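Local structure of glutathione peroxidase (Schistosoma mansoni, 2V1M) at residues A[34-39]-A[137-142]; A[47-52]-A[153-158]; A[58-63]-A[161-166]; A[65-70]-A[96-101]. The protein catalyses the reduction of hydrogen peroxide to water at the expense of two glutathione molecules, which end as glutathione disulfide. One frame throughout, in Å; residues are numbered along the deposited sequence.

Interaction 1 (A[34-39]-A[137-142]); sequences CLIVNV and FLVDRQ
Ile36 and Phe137 face each other as a hydrogen-bonded antiparallel pair: Ile36 N gives its hydrogen to Phe137 O at 2.8 Å, and Phe137 N returns one to Ile36 O. Cys34 and Val139 make the second such pair, with Val139 N 2.8 Å from Cys34 O. Between them comes the non-hydrogen-bonded pair Leu35 and Leu138, where Leu35 CA sends its hydrogen to Phe137 O at 3.4 Å. Phe137 O is thereby gripped by one N-H and one C-H donor.

Side chains meet one another more closely on the face that carries Cys34, Ile36, Phe137 and Val139. The Ile36 side chain is extended (chi2 -179°), which carries CD1 diagonally over the strands to 3.9 Å from Val139 CG2. Cys34 CB lies 4.1 Å from Val139 CB, and the Phe137 ring has Ile36 O at its edge. Tyr115 and Leu118 of helix 113-121 cover Ile36. On the reverse face Leu35 and Leu138 meet more loosely, CD1 to CD1 at 4.4 Å; these methyls rest nearer to backbone oxygens, Leu35 CD1 on Phe137 O and Leu138 CD1 on Cys34 O. Ile162 and Leu165 of helix 159-167 pack against Leu138.

Beyond Val139 the pairing stops and the chain becomes more exposed to solvent. There Asp140 OD1 accepts from Gln142 N at 2.9 Å, an Asx turn, while Arg141 turns toward the C-terminal helix. This antiparallel junction of strands 33-39 and 136-139, within a mixed sheet flanked by helices, is the middle of the thioredoxin fold shared by glutathione peroxidases.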
# COMPACT_ATOMS: atom_id res chain seq x y z
N CYS A 34 7.81 -5.04 0.33
CA CYS A 34 6.53 -4.47 0.64
C CYS A 34 5.82 -3.98 -0.61
O CYS A 34 6.44 -3.40 -1.51
CB CYS A 34 6.65 -3.28 1.63
SG CYS A 34 7.39 -3.72 3.21
N LEU A 35 4.51 -4.20 -0.63
CA LEU A 35 3.65 -3.66 -1.67
C LEU A 35 2.70 -2.69 -0.98
O LEU A 35 1.91 -3.12 -0.12
CB LEU A 35 2.88 -4.76 -2.40
CG LEU A 35 2.09 -4.24 -3.62
CD1 LEU A 35 3.03 -3.74 -4.75
CD2 LEU A 35 1.15 -5.34 -4.11
N ILE A 36 2.83 -1.39 -1.27
CA ILE A 36 2.11 -0.35 -0.56
C ILE A 36 1.01 0.18 -1.48
O ILE A 36 1.31 0.67 -2.61
CB ILE A 36 3.08 0.78 -0.09
CG1 ILE A 36 4.18 0.15 0.79
CG2 ILE A 36 2.25 1.84 0.63
CD1 ILE A 36 5.19 1.16 1.33
N VAL A 37 -0.23 0.09 -1.01
CA VAL A 37 -1.40 0.35 -1.86
C VAL A 37 -2.28 1.35 -1.16
O VAL A 37 -2.61 1.18 0.02
CB VAL A 37 -2.18 -0.99 -2.09
CG1 VAL A 37 -3.32 -0.75 -3.11
CG2 VAL A 37 -1.26 -2.08 -2.53
N ASN A 38 -2.70 2.43 -1.85
CA ASN A 38 -3.74 3.31 -1.31
C ASN A 38 -5.09 2.74 -1.73
O ASN A 38 -5.25 2.35 -2.88
CB ASN A 38 -3.55 4.76 -1.75
CG ASN A 38 -3.61 4.95 -3.29
OD1 ASN A 38 -2.77 4.41 -4.02
ND2 ASN A 38 -4.58 5.74 -3.75
N VAL A 39 -6.03 2.65 -0.77
CA VAL A 39 -7.25 1.90 -0.99
C VAL A 39 -8.47 2.77 -0.75
O VAL A 39 -8.41 3.87 -0.19
CB VAL A 39 -7.28 0.61 -0.11
CG1 VAL A 39 -6.12 -0.30 -0.47
CG2 VAL A 39 -7.25 0.97 1.39
N PHE A 137 3.05 0.84 -4.90
CA PHE A 137 4.51 1.00 -4.87
C PHE A 137 5.13 -0.28 -4.37
O PHE A 137 4.68 -0.86 -3.36
CB PHE A 137 4.96 2.16 -3.97
CG PHE A 137 4.63 3.51 -4.50
CD1 PHE A 137 5.58 4.26 -5.19
CD2 PHE A 137 3.36 4.07 -4.33
CE1 PHE A 137 5.30 5.54 -5.66
CE2 PHE A 137 3.07 5.33 -4.79
CZ PHE A 137 4.03 6.06 -5.48
N LEU A 138 6.19 -0.73 -5.06
CA LEU A 138 6.92 -1.93 -4.69
C LEU A 138 8.26 -1.48 -4.07
O LEU A 138 9.03 -0.71 -4.67
CB LEU A 138 7.16 -2.78 -5.93
CG LEU A 138 7.94 -4.07 -5.72
CD1 LEU A 138 7.24 -5.00 -4.72
CD2 LEU A 138 8.17 -4.77 -7.06
N VAL A 139 8.51 -2.01 -2.87
CA VAL A 139 9.64 -1.63 -2.01
C VAL A 139 10.45 -2.89 -1.74
O VAL A 139 9.91 -3.94 -1.33
CB VAL A 139 9.11 -1.03 -0.71
CG1 VAL A 139 10.27 -0.65 0.25
CG2 VAL A 139 8.21 0.18 -0.96
N ASP A 140 11.77 -2.79 -1.97
CA ASP A 140 12.64 -3.94 -1.80
C ASP A 140 12.94 -4.23 -0.30
O ASP A 140 12.46 -3.55 0.61
CB ASP A 140 13.90 -3.75 -2.66
CG ASP A 140 14.90 -2.72 -2.12
OD1 ASP A 140 14.76 -2.24 -0.97
OD2 ASP A 140 15.83 -2.42 -2.91
N ARG A 141 13.73 -5.29 -0.11
CA ARG A 141 14.07 -5.75 1.25
C ARG A 141 14.95 -4.76 2.04
O ARG A 141 15.15 -4.99 3.24
CB ARG A 141 14.76 -7.09 1.21
CG ARG A 141 13.85 -8.26 0.75
CD ARG A 141 14.59 -9.57 0.84
NE ARG A 141 13.89 -10.77 0.35
CZ ARG A 141 13.04 -11.50 1.07
NH1 ARG A 141 12.64 -11.11 2.27
NH2 ARG A 141 12.53 -12.63 0.58
N GLN A 142 15.46 -3.72 1.37
CA GLN A 142 16.21 -2.63 2.01
C GLN A 142 15.38 -1.36 2.12
O GLN A 142 15.91 -0.28 2.42
CB GLN A 142 17.55 -2.38 1.27
CG GLN A 142 18.52 -3.51 1.43
CD GLN A 142 18.20 -4.73 0.58
OE1 GLN A 142 17.92 -4.61 -0.61
NE2 GLN A 142 18.27 -5.90 1.20

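Interaction 2 (A[47-52]-A[153-158]); sequences DKNYRQ and TAPYDI
Gln52 lays its side chain flat over one face of the Tyr156 ring, with amide and ring planes only 7° apart. CG stands over the ring centre, 3.6 Å from the centroid, in a CH-pi contact, and the amide carbon CD follows at 3.5 Å from Tyr156 CD2. NE2 stays over the same side of the ring, near CD2 and CE2. The chain is extended beyond CG (chi2 -169°), which lays the amide over the CG end of the ring; OE1 stays above that face, 3.4 Å from Tyr156 CG, and reaches the backbone. There it takes the hydrogen of Tyr156 N at 2.9 Å, along a nearly straight bond whose donor is tilted from the carbonyl plane. One amide thus both stacks on the ring and holds the backbone from which that ring springs, which should limit the rotation of either group.

Pro155 fills the angle between Gln52 and Asn49, one helical turn apart. Its CB packs 3.8 Å from Gln52 CB. Its CG meets Asn49 OD1 at 3.5 Å, the two side chains crossing at about a right angle. The polar needs of Asn49 are met beside the contact: OD1 accepts from Lys136, which also binds Thr153 O, and ND2 donates to Ala45 O. Ala154 CB adds a small touch, 3.5 Å from Gln52 OE1.

The contact sets the turn between strand 145-149 and helix 159-167 against the side of helix 46-60. Leu53 and Met56 of that helix extend the surface under Pro155, and Ile158 continues inward to Leu35 on strand 33-39.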
# COMPACT_ATOMS: atom_id res chain seq x y z
N ASP A 47 -13.35 -4.49 -5.36
CA ASP A 47 -13.39 -5.95 -5.22
C ASP A 47 -12.18 -6.63 -5.84
O ASP A 47 -11.54 -7.46 -5.19
CB ASP A 47 -14.68 -6.52 -5.86
CG ASP A 47 -15.95 -6.20 -5.11
OD1 ASP A 47 -15.95 -5.83 -3.91
OD2 ASP A 47 -17.01 -6.31 -5.78
N LYS A 48 -11.86 -6.30 -7.09
CA LYS A 48 -10.78 -7.02 -7.75
C LYS A 48 -9.43 -6.77 -7.06
O LYS A 48 -8.62 -7.69 -6.92
CB LYS A 48 -10.74 -6.76 -9.25
CG LYS A 48 -10.40 -5.41 -9.75
CD LYS A 48 -10.62 -5.44 -11.27
CE LYS A 48 -10.48 -4.07 -11.85
NZ LYS A 48 -10.70 -4.09 -13.32
N ASN A 49 -9.21 -5.51 -6.65
CA ASN A 49 -7.93 -5.22 -5.96
C ASN A 49 -7.85 -5.98 -4.63
O ASN A 49 -6.82 -6.63 -4.36
CB ASN A 49 -7.72 -3.73 -5.74
CG ASN A 49 -7.15 -3.07 -6.97
OD1 ASN A 49 -5.92 -3.02 -7.14
ND2 ASN A 49 -8.02 -2.56 -7.82
N TYR A 50 -8.88 -5.86 -3.78
CA TYR A 50 -8.80 -6.57 -2.48
C TYR A 50 -8.72 -8.08 -2.66
O TYR A 50 -7.97 -8.74 -1.95
CB TYR A 50 -10.00 -6.19 -1.62
CG TYR A 50 -9.72 -4.96 -0.76
CD1 TYR A 50 -8.99 -5.03 0.43
CD2 TYR A 50 -10.21 -3.71 -1.18
CE1 TYR A 50 -8.75 -3.87 1.18
CE2 TYR A 50 -9.95 -2.54 -0.44
CZ TYR A 50 -9.22 -2.63 0.74
OH TYR A 50 -8.97 -1.48 1.42
N ARG A 51 -9.48 -8.66 -3.59
CA ARG A 51 -9.45 -10.12 -3.78
C ARG A 51 -8.04 -10.54 -4.20
O ARG A 51 -7.48 -11.50 -3.65
CB ARG A 51 -10.46 -10.58 -4.84
CG ARG A 51 -11.92 -10.42 -4.49
CD ARG A 51 -12.47 -11.51 -3.64
NE ARG A 51 -13.90 -11.26 -3.43
CZ ARG A 51 -14.56 -11.49 -2.32
NH1 ARG A 51 -13.94 -12.06 -1.27
NH2 ARG A 51 -15.85 -11.15 -2.30
N GLN A 52 -7.47 -9.85 -5.19
CA GLN A 52 -6.15 -10.27 -5.66
C GLN A 52 -5.08 -10.02 -4.58
O GLN A 52 -4.16 -10.83 -4.45
CB GLN A 52 -5.77 -9.55 -6.94
CG GLN A 52 -6.65 -10.00 -8.12
CD GLN A 52 -6.15 -9.51 -9.47
OE1 GLN A 52 -5.08 -8.92 -9.59
NE2 GLN A 52 -6.91 -9.79 -10.50
N THR A 153 -3.48 -1.24 -12.80
CA THR A 153 -2.61 -2.42 -12.80
C THR A 153 -3.17 -3.48 -11.85
O THR A 153 -3.25 -3.27 -10.63
CB THR A 153 -1.20 -2.03 -12.34
OG1 THR A 153 -0.73 -0.92 -13.10
CG2 THR A 153 -0.26 -3.21 -12.54
N ALA A 154 -3.55 -4.62 -12.38
CA ALA A 154 -4.02 -5.70 -11.53
C ALA A 154 -2.90 -6.10 -10.56
O ALA A 154 -1.77 -6.29 -11.00
CB ALA A 154 -4.40 -6.90 -12.39
N PRO A 155 -3.23 -6.32 -9.27
CA PRO A 155 -2.17 -6.78 -8.35
C PRO A 155 -1.44 -8.01 -8.88
O PRO A 155 -0.23 -8.11 -8.74
CB PRO A 155 -2.93 -7.04 -7.05
CG PRO A 155 -4.07 -5.98 -7.08
CD PRO A 155 -4.48 -5.94 -8.56
N TYR A 156 -2.16 -8.95 -9.49
CA TYR A 156 -1.51 -10.15 -10.00
C TYR A 156 -0.39 -9.84 -10.99
O TYR A 156 0.57 -10.62 -11.09
CB TYR A 156 -2.53 -11.06 -10.68
CG TYR A 156 -3.43 -11.83 -9.77
CD1 TYR A 156 -3.19 -11.92 -8.41
CD2 TYR A 156 -4.52 -12.51 -10.30
CE1 TYR A 156 -4.00 -12.68 -7.59
CE2 TYR A 156 -5.36 -13.26 -9.48
CZ TYR A 156 -5.07 -13.34 -8.12
OH TYR A 156 -5.90 -14.09 -7.33
N ASP A 157 -0.51 -8.76 -11.73
CA ASP A 157 0.52 -8.41 -12.71
C ASP A 157 1.80 -7.88 -12.09
O ASP A 157 2.79 -7.68 -12.80
CB ASP A 157 -0.04 -7.45 -13.72
CG ASP A 157 -1.09 -8.12 -14.63
OD1 ASP A 157 -1.12 -9.36 -14.71
OD2 ASP A 157 -1.82 -7.41 -15.31
N ILE A 158 1.79 -7.69 -10.77
CA ILE A 158 2.98 -7.24 -10.03
C ILE A 158 3.75 -8.45 -9.46
O ILE A 158 4.88 -8.31 -8.97
CB ILE A 158 2.53 -6.26 -8.91
CG1 ILE A 158 1.76 -5.10 -9.53
CG2 ILE A 158 3.73 -5.73 -8.10
CD1 ILE A 158 1.10 -4.19 -8.52

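Interaction 3 (A[58-63]-A[161-166]); sequences TRLVGK and DIMELL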
# COMPACT_ATOMS: atom_id res chain seq x y z
N THR A 58 -1.72 -14.46 0.71
CA THR A 58 -1.75 -15.85 1.12
C THR A 58 -0.65 -16.67 0.41
O THR A 58 -0.05 -17.58 1.00
CB THR A 58 -3.16 -16.40 0.93
OG1 THR A 58 -4.05 -15.68 1.82
CG2 THR A 58 -3.24 -17.87 1.26
N ARG A 59 -0.39 -16.35 -0.86
CA ARG A 59 0.65 -17.07 -1.61
C ARG A 59 2.06 -16.72 -1.12
O ARG A 59 2.95 -17.59 -1.12
CB ARG A 59 0.52 -16.79 -3.12
CG ARG A 59 1.50 -17.56 -3.98
CD ARG A 59 1.33 -17.25 -5.45
NE ARG A 59 0.34 -18.14 -6.05
CZ ARG A 59 0.10 -18.23 -7.35
NH1 ARG A 59 -0.82 -19.07 -7.79
NH2 ARG A 59 0.76 -17.46 -8.21
N LEU A 60 2.28 -15.45 -0.75
CA LEU A 60 3.66 -14.93 -0.64
C LEU A 60 4.06 -14.41 0.73
O LEU A 60 5.26 -14.12 0.90
CB LEU A 60 3.86 -13.85 -1.71
CG LEU A 60 3.76 -14.38 -3.15
CD1 LEU A 60 3.82 -13.22 -4.13
CD2 LEU A 60 4.81 -15.44 -3.48
N VAL A 61 3.16 -14.29 1.71
CA VAL A 61 3.58 -13.78 3.00
C VAL A 61 4.70 -14.63 3.62
O VAL A 61 5.64 -14.09 4.20
CB VAL A 61 2.38 -13.65 3.96
CG1 VAL A 61 1.72 -15.01 4.26
CG2 VAL A 61 2.78 -12.90 5.26
N GLY A 62 4.61 -15.95 3.46
CA GLY A 62 5.62 -16.84 4.02
C GLY A 62 6.98 -16.71 3.36
O GLY A 62 7.97 -17.19 3.92
N LYS A 63 7.03 -16.13 2.16
CA LYS A 63 8.25 -15.93 1.41
C LYS A 63 8.85 -14.54 1.64
O LYS A 63 9.95 -14.27 1.15
CB LYS A 63 7.98 -16.12 -0.08
CG LYS A 63 7.54 -17.53 -0.46
CD LYS A 63 7.34 -17.65 -1.98
CE LYS A 63 6.38 -18.76 -2.36
NZ LYS A 63 6.72 -20.03 -1.68
N ASP A 161 7.47 -9.18 -10.57
CA ASP A 161 8.41 -8.24 -10.01
C ASP A 161 8.63 -8.51 -8.52
O ASP A 161 9.76 -8.40 -8.03
CB ASP A 161 7.92 -6.80 -10.21
CG ASP A 161 7.93 -6.36 -11.70
OD1 ASP A 161 8.64 -6.99 -12.52
OD2 ASP A 161 7.25 -5.35 -12.01
N ILE A 162 7.57 -8.84 -7.79
CA ILE A 162 7.73 -9.23 -6.40
C ILE A 162 8.67 -10.43 -6.27
O ILE A 162 9.54 -10.43 -5.40
CB ILE A 162 6.34 -9.52 -5.78
CG1 ILE A 162 5.59 -8.18 -5.56
CG2 ILE A 162 6.50 -10.29 -4.43
CD1 ILE A 162 4.08 -8.37 -5.32
N MET A 163 8.48 -11.46 -7.09
CA MET A 163 9.34 -12.65 -7.00
C MET A 163 10.79 -12.29 -7.19
O MET A 163 11.68 -12.85 -6.52
CB MET A 163 8.94 -13.76 -8.00
CG MET A 163 7.51 -14.29 -7.82
SD MET A 163 7.01 -14.65 -6.17
CE MET A 163 7.91 -16.17 -5.86
N GLU A 164 11.09 -11.38 -8.12
CA GLU A 164 12.49 -11.00 -8.32
C GLU A 164 13.04 -10.41 -7.02
O GLU A 164 14.14 -10.79 -6.56
CB GLU A 164 12.65 -10.05 -9.52
CG GLU A 164 12.32 -10.73 -10.88
CD GLU A 164 12.27 -9.79 -12.09
OE1 GLU A 164 11.54 -8.77 -12.08
OE2 GLU A 164 12.94 -10.10 -13.09
N LEU A 165 12.28 -9.50 -6.42
CA LEU A 165 12.81 -8.86 -5.21
C LEU A 165 12.85 -9.82 -4.01
O LEU A 165 13.72 -9.68 -3.14
CB LEU A 165 12.02 -7.60 -4.88
CG LEU A 165 12.03 -6.50 -5.95
CD1 LEU A 165 11.30 -5.27 -5.38
CD2 LEU A 165 13.47 -6.14 -6.34
N LEU A 166 11.93 -10.77 -3.93
CA LEU A 166 11.96 -11.77 -2.83
C LEU A 166 13.17 -12.66 -2.93
O LEU A 166 13.70 -13.11 -1.91
CB LEU A 166 10.71 -12.67 -2.87
CG LEU A 166 9.39 -12.00 -2.45
CD1 LEU A 166 8.24 -12.94 -2.70
CD2 LEU A 166 9.37 -11.58 -0.98
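Ile162 starts the contact with its CG2 branch, 4.0 Å from Leu60 CD1. This is helix packing on one side of the thioredoxin fold: the C-terminal helix 159-167 lies beside the end of helix 46-60, and both Ile162 and Leu60 also touch Leu65 on the sheet. Met163 follows. Its chain bends at chi2 (-46°) and again at chi3, bringing SD across the two methyls of Leu60, 3.6 Å from CD2 and 4.0 Å from CD1. Its CE goes on to the aliphatic part of Lys63, 4.2 Å from CD, while the lysine chain turns at chi4 and leads its end away from the helix. One turn on from Ile162 and Met163, Leu166 follows; its CD1 methyl rests 4.1 Å from Lys63 CB and also nears Leu60 CD2. No hydrogen bond joins the two segments directly. Arg141 bridges the two by donating through NH2 to the backbone oxygens of both Leu166 and Lys63. That same Lys63 O also has the second methyl of Leu166, CD2, against it at 3.5 Å.

Interaction 4 (A[65-70]-A[96-101]); sequences LRILAF and VQFDMF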
# COMPACT_ATOMS: atom_id res chain seq x y z
N LEU A 65 6.75 -11.36 1.55
CA LEU A 65 5.96 -10.23 1.09
C LEU A 65 5.10 -9.66 2.22
O LEU A 65 4.41 -10.44 2.92
CB LEU A 65 5.03 -10.64 -0.06
CG LEU A 65 4.13 -9.50 -0.57
CD1 LEU A 65 4.93 -8.39 -1.24
CD2 LEU A 65 3.12 -10.08 -1.56
N ARG A 66 5.08 -8.34 2.35
CA ARG A 66 4.14 -7.64 3.24
C ARG A 66 3.36 -6.63 2.41
O ARG A 66 3.93 -5.78 1.75
CB ARG A 66 4.91 -6.95 4.38
CG ARG A 66 5.69 -7.96 5.26
CD ARG A 66 4.77 -8.88 6.03
NE ARG A 66 5.53 -9.78 6.89
CZ ARG A 66 6.03 -10.96 6.49
NH1 ARG A 66 5.93 -11.36 5.22
NH2 ARG A 66 6.69 -11.72 7.37
N ILE A 67 2.05 -6.73 2.45
CA ILE A 67 1.17 -5.79 1.79
C ILE A 67 0.64 -4.80 2.82
O ILE A 67 0.16 -5.23 3.89
CB ILE A 67 0.01 -6.53 1.06
CG1 ILE A 67 0.60 -7.47 -0.01
CG2 ILE A 67 -1.00 -5.53 0.48
CD1 ILE A 67 -0.45 -8.42 -0.60
N LEU A 68 0.75 -3.51 2.51
CA LEU A 68 0.34 -2.43 3.40
C LEU A 68 -0.73 -1.63 2.67
O LEU A 68 -0.46 -1.11 1.58
CB LEU A 68 1.51 -1.50 3.75
CG LEU A 68 2.64 -2.02 4.61
CD1 LEU A 68 3.47 -3.05 4.00
CD2 LEU A 68 3.47 -0.81 5.03
N ALA A 69 -1.91 -1.50 3.28
CA ALA A 69 -3.05 -0.81 2.63
C ALA A 69 -3.42 0.43 3.43
O ALA A 69 -3.78 0.35 4.63
CB ALA A 69 -4.23 -1.75 2.53
N PHE A 70 -3.34 1.58 2.75
CA PHE A 70 -3.62 2.90 3.31
C PHE A 70 -4.92 3.46 2.75
O PHE A 70 -4.96 3.87 1.59
CB PHE A 70 -2.47 3.86 3.02
CG PHE A 70 -1.24 3.53 3.84
CD1 PHE A 70 -1.10 4.06 5.12
CD2 PHE A 70 -0.27 2.67 3.33
CE1 PHE A 70 -0.02 3.74 5.92
CE2 PHE A 70 0.83 2.34 4.13
CZ PHE A 70 0.95 2.86 5.42
N VAL A 96 -9.37 -10.02 4.60
CA VAL A 96 -8.05 -9.43 4.54
C VAL A 96 -7.19 -9.86 5.74
O VAL A 96 -7.59 -9.63 6.90
CB VAL A 96 -8.16 -7.90 4.53
CG1 VAL A 96 -6.81 -7.24 4.76
CG2 VAL A 96 -8.77 -7.43 3.20
N GLN A 97 -6.01 -10.40 5.42
CA GLN A 97 -5.03 -10.78 6.46
C GLN A 97 -3.78 -9.94 6.41
O GLN A 97 -2.94 -10.07 7.32
CB GLN A 97 -4.68 -12.26 6.33
CG GLN A 97 -5.82 -13.18 6.65
CD GLN A 97 -5.42 -14.60 6.38
OE1 GLN A 97 -5.12 -14.96 5.24
NE2 GLN A 97 -5.33 -15.41 7.43
N PHE A 98 -3.60 -9.12 5.38
CA PHE A 98 -2.47 -8.22 5.29
C PHE A 98 -2.73 -6.97 6.16
O PHE A 98 -3.75 -6.89 6.88
CB PHE A 98 -2.14 -7.87 3.83
CG PHE A 98 -3.30 -7.35 3.02
CD1 PHE A 98 -4.11 -8.23 2.28
CD2 PHE A 98 -3.61 -5.98 3.01
CE1 PHE A 98 -5.19 -7.74 1.54
CE2 PHE A 98 -4.71 -5.50 2.29
CZ PHE A 98 -5.52 -6.39 1.57
N ASP A 99 -1.77 -6.03 6.18
CA ASP A 99 -1.79 -4.95 7.15
C ASP A 99 -2.60 -3.77 6.64
O ASP A 99 -2.31 -3.21 5.58
CB ASP A 99 -0.36 -4.57 7.51
CG ASP A 99 0.35 -5.66 8.30
OD1 ASP A 99 -0.32 -6.48 8.95
OD2 ASP A 99 1.60 -5.65 8.28
N MET A 100 -3.59 -3.37 7.44
CA MET A 100 -4.46 -2.23 7.20
C MET A 100 -4.08 -1.07 8.09
O MET A 100 -3.76 -1.24 9.28
CB MET A 100 -5.92 -2.61 7.51
CG MET A 100 -6.53 -3.70 6.60
SD MET A 100 -6.70 -3.22 4.86
CE MET A 100 -7.69 -1.73 4.98
N PHE A 101 -4.17 0.14 7.51
CA PHE A 101 -3.80 1.38 8.21
C PHE A 101 -4.96 2.33 8.35
O PHE A 101 -6.01 2.19 7.74
CB PHE A 101 -2.57 2.00 7.54
CG PHE A 101 -1.35 1.10 7.68
CD1 PHE A 101 -0.52 1.23 8.79
CD2 PHE A 101 -1.14 0.02 6.80
CE1 PHE A 101 0.56 0.35 8.99
CE2 PHE A 101 -0.10 -0.85 7.00
CZ PHE A 101 0.74 -0.71 8.12
O HOH W 1 1.95 -6.61 5.69
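Phe70 and Phe101 form an offset stack, centroids 4.5 Å apart and planes at 16°, in which Phe70 CE1 comes within 3.4 Å of Phe101 CG. Leu68 leans its CB and CG on Phe101 CE2, and Val16 of strand 15-17 touches both rings. On the reverse face of the sheet Ala69 CB touches both Met100 SD, at 3.7 Å, and the edge of the Phe98 ring, where CE2 is 3.8 Å off. With CG held between backbone N and carbonyl carbon (chi1 53°), the Phe98 ring is turned beneath Ile67, whose CG2 lies over one face, 4.1 Å from the centroid. Val96 CG1 covers the opposite face.

Between these two apolar layers runs the parallel ladder: Asp99 N to Ile67 O at 3.1 Å, Ala69 N to Asp99 O, and Phe101 N to Ala69 O. Phe101 also brings its CD2 close to Ala69 O.

The polar edge begins at Ile67 O, which receives a second hydrogen from a water at 2.9 Å. That water makes a further, weak bond to Asp99 OD2, whose stronger partner is Tyr29 OH. Arg66 NE stays 5.9 Å from Asp99 OD2, near enough that its charge may favour the ionised carboxylate.

Strand 99-100 is a short outermost strand of the sheet and closes the beta-alpha-beta unit through helix 83-94. The chemistry implies that it is held by three backbone bonds and by aromatic and aliphatic packing on both faces, with the water and the Asp99 carboxylate at one margin.

Overall arrangement
From the N terminus, strand 33-39 opens the loop that interaction 1 closes at 137-142. Helix 46-60 and the chain just after it then open two more, closed at 153-158 by interaction 2 and at 161-166 by interaction 3. These three loops cross one another, since their first and second segments follow in the same order. Interaction 4, between 65-70 and 96-101, is far shorter and lies within all three. Interactions 1 and 4 build the central sheet, joined by the pairing of strands 33-39 and 65-71. Interactions 2 and 3 fasten helix 46-60 to the C-terminal turn and helix, and the loop after strand 136-139 ties interaction 3 to interaction 1.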